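PDB 3PQU: transferrin binding protein B, which probably binds host transferrin at the bacterial outer membrane as a lipoprotein and so serves iron acquisition. Local coordinates for residues 310-313 and 314-318; 355-358 and 359-362; 216-220 and 221-225. All blocks are in the same frame, centred on the assembly; numbering follows the deposited sequence.

Interaction 1 (310-313 and 314-318)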
loop_
_atom_site.group_PDB
_atom_site.type_symbol
_atom_site.label_atom_id
_atom_site.label_comp_id
_atom_site.label_asym_id
_atom_site.label_seq_id
_atom_site.Cartn_x
_atom_site.Cartn_y
_atom_site.Cartn_z
ATOM N N LYS A 310 6.707 1.005 -10.117
ATOM C CA LYS A 310 8.044 1.375 -10.531
ATOM C C LYS A 310 8.807 0.163 -11.060
ATOM O O LYS A 310 8.430 -0.979 -10.791
ATOM C CB LYS A 310 8.797 2.048 -9.361
ATOM C CG LYS A 310 9.132 1.135 -8.154
ATOM C CD LYS A 310 10.239 0.133 -8.487
ATOM C CE LYS A 310 10.871 -0.449 -7.241
ATOM N NZ LYS A 310 9.919 -1.262 -6.424
ATOM N N PHE A 311 9.865 0.405 -11.834
ATOM C CA PHE A 311 10.789 -0.664 -12.149
ATOM C C PHE A 311 12.217 -0.160 -12.257
ATOM O O PHE A 311 12.440 1.040 -12.398
ATOM C CB PHE A 311 10.348 -1.468 -13.395
ATOM C CG PHE A 311 10.377 -0.684 -14.691
ATOM C CD1 PHE A 311 11.546 -0.576 -15.425
ATOM C CD2 PHE A 311 9.219 -0.075 -15.185
ATOM C CE1 PHE A 311 11.554 0.129 -16.646
ATOM C CE2 PHE A 311 9.223 0.621 -16.393
ATOM C CZ PHE A 311 10.389 0.717 -17.115
ATOM N N PHE A 312 13.169 -1.087 -12.138
ATOM C CA PHE A 312 14.590 -0.793 -12.145
ATOM C C PHE A 312 15.253 -1.772 -13.127
ATOM O O PHE A 312 15.128 -2.988 -12.966
ATOM C CB PHE A 312 15.125 -0.950 -10.712
ATOM C CG PHE A 312 16.566 -0.539 -10.525
ATOM C CD1 PHE A 312 17.083 0.585 -11.167
ATOM C CD2 PHE A 312 17.400 -1.259 -9.657
ATOM C CE1 PHE A 312 18.410 0.976 -10.969
ATOM C CE2 PHE A 312 18.723 -0.861 -9.437
ATOM C CZ PHE A 312 19.230 0.258 -10.093
ATOM N N THR A 313 15.934 -1.256 -14.153
ATOM C CA THR A 313 16.406 -2.134 -15.224
ATOM C C THR A 313 17.514 -3.062 -14.729
ATOM O O THR A 313 18.169 -2.782 -13.719
ATOM C CB THR A 313 16.801 -1.387 -16.525
ATOM O OG1 THR A 313 17.863 -0.466 -16.265
ATOM C CG2 THR A 313 15.587 -0.645 -17.145
ATOM N N ASN A 314 17.685 -4.182 -15.417
ATOM C CA ASN A 314 18.608 -5.216 -14.967
ATOM C C ASN A 314 20.052 -4.766 -15.019
ATOM O O ASN A 314 20.866 -5.216 -14.218
ATOM C CB ASN A 314 18.422 -6.530 -15.760
ATOM C CG ASN A 314 17.014 -7.086 -15.643
ATOM O OD1 ASN A 314 16.347 -6.898 -14.620
ATOM N ND2 ASN A 314 16.545 -7.757 -16.700
ATOM N N ASN A 315 20.372 -3.887 -15.958
ATOM C CA ASN A 315 21.725 -3.325 -16.048
ATOM C C ASN A 315 21.832 -1.994 -15.276
ATOM O O ASN A 315 22.784 -1.254 -15.471
ATOM C CB ASN A 315 22.088 -3.072 -17.514
ATOM C CG ASN A 315 21.147 -2.053 -18.178
ATOM O OD1 ASN A 315 19.979 -1.998 -17.863
ATOM N ND2 ASN A 315 21.665 -1.268 -19.093
ATOM N N LYS A 316 20.834 -1.681 -14.440
ATOM C CA LYS A 316 20.846 -0.467 -13.589
ATOM C C LYS A 316 20.937 0.876 -14.358
ATOM O O LYS A 316 21.385 1.887 -13.824
ATOM C CB LYS A 316 21.983 -0.571 -12.553
ATOM C CG LYS A 316 21.920 -1.871 -11.716
ATOM C CD LYS A 316 23.005 -1.890 -10.650
ATOM C CE LYS A 316 22.783 -3.013 -9.655
ATOM N NZ LYS A 316 22.432 -4.284 -10.343
ATOM N N SER A 317 20.501 0.879 -15.610
ATOM C CA SER A 317 20.572 2.070 -16.441
ATOM C C SER A 317 19.402 3.015 -16.195
ATOM O O SER A 317 19.452 4.157 -16.624
ATOM C CB SER A 317 20.547 1.684 -17.916
ATOM O OG SER A 317 19.363 0.943 -18.216
ATOM N N LEU A 318 18.347 2.533 -15.530
ATOM C CA LEU A 318 17.066 3.261 -15.498
ATOM C C LEU A 318 16.171 2.937 -14.301
ATOM O O LEU A 318 15.920 1.759 -13.986
ATOM C CB LEU A 318 16.257 2.995 -16.775
ATOM C CG LEU A 318 15.141 4.024 -17.064
ATOM C CD1 LEU A 318 15.703 5.170 -17.857
ATOM C CD2 LEU A 318 14.001 3.409 -17.847
#
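T313 is tied to L318 and K316 by two backbone hydrogen bonds where strand 306-312 runs into the loop that leads back as strand 318-326. T313 N donates to L318 O at 3.0 Å, and this bond closes the base of the loop. Further round, K316 N reaches T313 O, also 3.0 Å away, to complete a type I beta turn from T313 to K316.

The side chains of T313, N315 and S317 meet inside the loop. The T313 hydroxyl is held between its own N and carbonyl carbon (chi1 61°), which turns OG1 inward, 2.8 Å from S317 OG and 3.1 Å from N315 OD1. Both of these atoms also look beyond the loop: N315 OD1 is hydrogen-bonded to T290 OG1, and S317 OG to I288 O.

Apolar and CH contacts lie around these polar groups. With CG anti to N (chi1 -174°), the F312 ring reaches alongside the returning chain, with CD1 3.3 Å from L318 O near the ring plane and CZ 3.8 Å from K316 CB. T313 CG2 rests on L318 CB at 3.7 Å, the two side chains meeting at a slant, while L318 CD2 approaches CE1 of the F311 ring more loosely, at 4.3 Å.

The loop thus forms the connection between adjacent antiparallel strands of the N-lobe barrel. Strand 292-300 flanks it, with N314 OD1 bonded to N293 N and F312 O to S292 OG. From strand 260-271, Y264 packs edge-to-face with F311 and touches T313 and L318, whereas F312 lies against L37, L72 and I77.

Interaction 2 (355-358 and 359-362)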
loop_
_atom_site.group_PDB
_atom_site.type_symbol
_atom_site.label_atom_id
_atom_site.label_comp_id
_atom_site.label_asym_id
_atom_site.label_seq_id
_atom_site.Cartn_x
_atom_site.Cartn_y
_atom_site.Cartn_z
ATOM N N PHE A 355 -1.538 -4.652 2.498
ATOM C CA PHE A 355 -1.254 -4.993 1.098
ATOM C C PHE A 355 -1.758 -6.387 0.703
ATOM O O PHE A 355 -1.566 -6.834 -0.426
ATOM C CB PHE A 355 0.248 -4.854 0.794
ATOM C CG PHE A 355 0.787 -3.460 1.005
ATOM C CD1 PHE A 355 0.295 -2.390 0.273
ATOM C CD2 PHE A 355 1.800 -3.228 1.921
ATOM C CE1 PHE A 355 0.785 -1.119 0.466
ATOM C CE2 PHE A 355 2.304 -1.955 2.111
ATOM C CZ PHE A 355 1.793 -0.895 1.383
ATOM N N GLY A 356 -2.409 -7.071 1.635
ATOM C CA GLY A 356 -2.893 -8.410 1.365
ATOM C C GLY A 356 -2.252 -9.472 2.230
ATOM O O GLY A 356 -2.464 -10.668 2.013
ATOM N N ASP A 357 -1.455 -9.039 3.206
ATOM C CA ASP A 357 -0.920 -9.950 4.215
ATOM C C ASP A 357 -1.416 -9.550 5.605
ATOM O O ASP A 357 -0.964 -8.551 6.168
ATOM C CB ASP A 357 0.610 -9.961 4.160
ATOM C CG ASP A 357 1.228 -10.968 5.127
ATOM O OD1 ASP A 357 0.481 -11.593 5.907
ATOM O OD2 ASP A 357 2.470 -11.128 5.104
ATOM N N ALA A 358 -2.345 -10.336 6.150
ATOM C CA ALA A 358 -2.989 -10.022 7.424
ATOM C C ALA A 358 -2.072 -10.241 8.621
ATOM O O ALA A 358 -2.388 -9.820 9.730
ATOM C CB ALA A 358 -4.284 -10.842 7.593
ATOM N N SER A 359 -0.934 -10.893 8.399
ATOM C CA SER A 359 -0.008 -11.183 9.487
ATOM C C SER A 359 1.086 -10.119 9.665
ATOM O O SER A 359 2.030 -10.313 10.426
ATOM C CB SER A 359 0.610 -12.578 9.319
ATOM O OG SER A 359 -0.396 -13.587 9.347
ATOM N N VAL A 360 0.967 -8.998 8.966
ATOM C CA VAL A 360 1.853 -7.869 9.243
ATOM C C VAL A 360 1.049 -6.604 9.496
ATOM O O VAL A 360 0.074 -6.329 8.789
ATOM C CB VAL A 360 2.889 -7.612 8.108
ATOM C CG1 VAL A 360 3.728 -8.864 7.849
ATOM C CG2 VAL A 360 2.204 -7.169 6.846
ATOM N N LEU A 361 1.446 -5.852 10.520
ATOM C CA LEU A 361 0.903 -4.516 10.736
ATOM C C LEU A 361 1.838 -3.491 10.112
ATOM O O LEU A 361 3.044 -3.528 10.344
ATOM C CB LEU A 361 0.777 -4.224 12.227
ATOM C CG LEU A 361 -0.544 -4.518 12.915
ATOM C CD1 LEU A 361 -0.454 -4.082 14.368
ATOM C CD2 LEU A 361 -1.676 -3.789 12.212
ATOM N N ILE A 362 1.287 -2.572 9.328
ATOM C CA ILE A 362 2.108 -1.573 8.665
ATOM C C ILE A 362 2.018 -0.271 9.444
ATOM O O ILE A 362 0.949 0.307 9.560
ATOM C CB ILE A 362 1.642 -1.296 7.223
ATOM C CG1 ILE A 362 1.239 -2.591 6.503
ATOM C CG2 ILE A 362 2.721 -0.530 6.469
ATOM C CD1 ILE A 362 2.344 -3.227 5.676
#
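D357 reaches forward with its carboxylate to the backbone of S359 and accepts a hydrogen bond there, S359 N to D357 OD1 being 2.9 Å. The CG of D357 stands opposite the main-chain nitrogen (chi1 -176°), which carries OD1 forward along the chain; the N-H arrives from above the carboxylate plane, 44° out of it. D357 O receives V360 N across 3.4 Å, a weak though fairly straight bond. The first bond makes an Asx turn and the second a type I beta turn from D357 to V360, nested together where the chain of the C-lobe handle enters strand 360-363. N354 braces the approach to this turn, its ND2 donating to D357 O and its OD1 accepting from G356 N, while K29 NZ is a distant, weak ion partner of D357 OD1. Strand 413-424 meets several other backbone groups: A358 N donates to E424 OE2, and Q422 NE2 serves both A358 O and V360 O; S359 pairs through its backbone with L370. Beside the polar turn, V360 CG1 comes within 3.8 Å of D357 OD2. Ahead of it, I362 CD1 reaches the F355 ring, 3.8 Å from CE2, with the side chains crossing at about a right angle.

Interaction 3 (216-220 and 221-225)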
loop_
_atom_site.group_PDB
_atom_site.type_symbol
_atom_site.label_atom_id
_atom_site.label_comp_id
_atom_site.label_asym_id
_atom_site.label_seq_id
_atom_site.Cartn_x
_atom_site.Cartn_y
_atom_site.Cartn_z
ATOM N N GLY A 216 -5.601 15.765 -29.885
ATOM C CA GLY A 216 -6.709 16.168 -30.733
ATOM C C GLY A 216 -6.460 17.459 -31.487
ATOM O O GLY A 216 -7.042 17.691 -32.545
ATOM N N GLU A 217 -5.595 18.308 -30.948
ATOM C CA GLU A 217 -5.272 19.555 -31.621
ATOM C C GLU A 217 -4.607 19.288 -32.970
ATOM O O GLU A 217 -4.006 18.232 -33.187
ATOM C CB GLU A 217 -4.367 20.422 -30.739
ATOM C CG GLU A 217 -3.960 21.734 -31.404
ATOM C CD GLU A 217 -3.290 22.710 -30.454
ATOM O OE1 GLU A 217 -2.886 22.292 -29.347
ATOM O OE2 GLU A 217 -3.167 23.900 -30.821
ATOM N N LYS A 218 -4.726 20.252 -33.871
ATOM C CA LYS A 218 -4.039 20.215 -35.151
ATOM C C LYS A 218 -3.094 21.402 -35.254
ATOM O O LYS A 218 -3.499 22.538 -35.043
ATOM C CB LYS A 218 -5.040 20.287 -36.303
ATOM C CG LYS A 218 -5.986 19.109 -36.398
ATOM C CD LYS A 218 -6.183 18.696 -37.851
ATOM C CE LYS A 218 -4.858 18.273 -38.479
ATOM N NZ LYS A 218 -5.009 17.751 -39.865
ATOM N N LEU A 219 -1.835 21.141 -35.577
ATOM C CA LEU A 219 -0.901 22.217 -35.870
ATOM C C LEU A 219 -0.526 22.112 -37.343
ATOM O O LEU A 219 0.222 21.213 -37.745
ATOM C CB LEU A 219 0.341 22.137 -34.978
ATOM C CG LEU A 219 0.123 22.268 -33.471
ATOM C CD1 LEU A 219 -0.561 21.031 -32.915
ATOM C CD2 LEU A 219 1.445 22.497 -32.766
ATOM N N GLY A 220 -1.052 23.027 -38.152
ATOM C CA GLY A 220 -1.063 22.820 -39.587
ATOM C C GLY A 220 -1.977 21.626 -39.792
ATOM O O GLY A 220 -3.063 21.571 -39.205
ATOM N N ASP A 221 -1.548 20.652 -40.589
ATOM C CA ASP A 221 -2.329 19.423 -40.719
ATOM C C ASP A 221 -1.704 18.273 -39.944
ATOM O O ASP A 221 -1.877 17.106 -40.291
ATOM C CB ASP A 221 -2.552 19.047 -42.185
ATOM C CG ASP A 221 -3.852 19.603 -42.730
ATOM O OD1 ASP A 221 -4.868 18.876 -42.699
ATOM O OD2 ASP A 221 -3.856 20.772 -43.172
ATOM N N ASN A 222 -0.977 18.619 -38.890
ATOM C CA ASN A 222 -0.404 17.626 -38.002
ATOM C C ASN A 222 -1.266 17.459 -36.760
ATOM O O ASN A 222 -1.379 18.388 -35.963
ATOM C CB ASN A 222 1.028 18.018 -37.627
ATOM C CG ASN A 222 2.002 17.855 -38.791
ATOM O OD1 ASN A 222 1.834 16.965 -39.627
ATOM N ND2 ASN A 222 3.028 18.708 -38.844
ATOM N N GLU A 223 -1.892 16.288 -36.621
ATOM C CA GLU A 223 -2.722 15.985 -35.450
ATOM C C GLU A 223 -1.853 15.605 -34.249
ATOM O O GLU A 223 -0.892 14.849 -34.389
ATOM C CB GLU A 223 -3.692 14.831 -35.737
ATOM C CG GLU A 223 -4.629 15.017 -36.929
ATOM C CD GLU A 223 -5.468 13.766 -37.207
ATOM O OE1 GLU A 223 -5.562 12.912 -36.301
ATOM O OE2 GLU A 223 -6.032 13.630 -38.323
ATOM N N VAL A 224 -2.196 16.122 -33.072
ATOM C CA VAL A 224 -1.537 15.713 -31.840
ATOM C C VAL A 224 -2.109 14.374 -31.386
ATOM O O VAL A 224 -3.311 14.255 -31.138
ATOM C CB VAL A 224 -1.731 16.759 -30.733
ATOM C CG1 VAL A 224 -1.185 16.235 -29.399
ATOM C CG2 VAL A 224 -1.045 18.063 -31.119
ATOM N N LYS A 225 -1.254 13.362 -31.299
ATOM C CA LYS A 225 -1.695 12.022 -30.912
ATOM C C LYS A 225 -1.514 11.748 -29.427
ATOM O O LYS A 225 -2.210 10.905 -28.867
ATOM C CB LYS A 225 -0.950 10.943 -31.706
ATOM C CG LYS A 225 -0.914 11.168 -33.224
ATOM C CD LYS A 225 -2.179 10.686 -33.906
ATOM C CE LYS A 225 -2.155 10.981 -35.408
ATOM N NZ LYS A 225 -1.151 10.168 -36.159
HETATM O O HOH W 1 -4.553 14.369 -40.451
#
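K218 and E223 pair side by side in a tight beta hairpin of strands 218-219 and 222-223, whose ends join through a type II' turn from L219 to N222. G220, at phi 65°, takes the first corner of the turn. Backbone bonds form the ladder. L219 and N222 are the hydrogen-bonded pair, L219 N lying 2.8 Å from N222 O and N222 N donating in return to L219 O. Beyond K218 and E223, the non-hydrogen-bonded pair, V224 N donates to E217 O at 2.8 Å and G216 N to V224 O.

On the face bearing L219 and N222, apolar contact joins L219 CD1 to V224 CG2, 3.5 Å apart, and H213 and I252 of nearby loops lie against these side chains. N222 ND2 is bound to N253 O, attaching the hairpin to a neighbouring loop.

The face of K218 and E223 is charged. K218 CE lies 3.6 Å from E223 CG, and a water that donates to E223 OE2 is weakly held by the lysine. Kinked midway, the K218 chain curls toward the turn residue D221, where NZ, approaching from above the carboxylate plane, forms a salt bridge with D221 OD1, 3.1 Å away.

In the fold
All three interactions shape short turns within one chain, and none touches another. Interactions 3 and 1 come first along the sequence and both belong to the N-lobe barrel region, yet their centres are 34 Å apart: 310-318 joins two neighbouring barrel strands, whereas 216-225 is a separate hairpin within the long excursion between strands 170-183 and 229-236, its centre about 40 Å from the centre of the chain. Interaction 2 belongs to the C-lobe handle and is the most central, 10 Å from that point. Its nearest atoms are about 11 Å from interaction 1 and about 32 Å from interaction 3. The assembly holds a single chain without transferrin, so these contacts alone do not locate the binding surface.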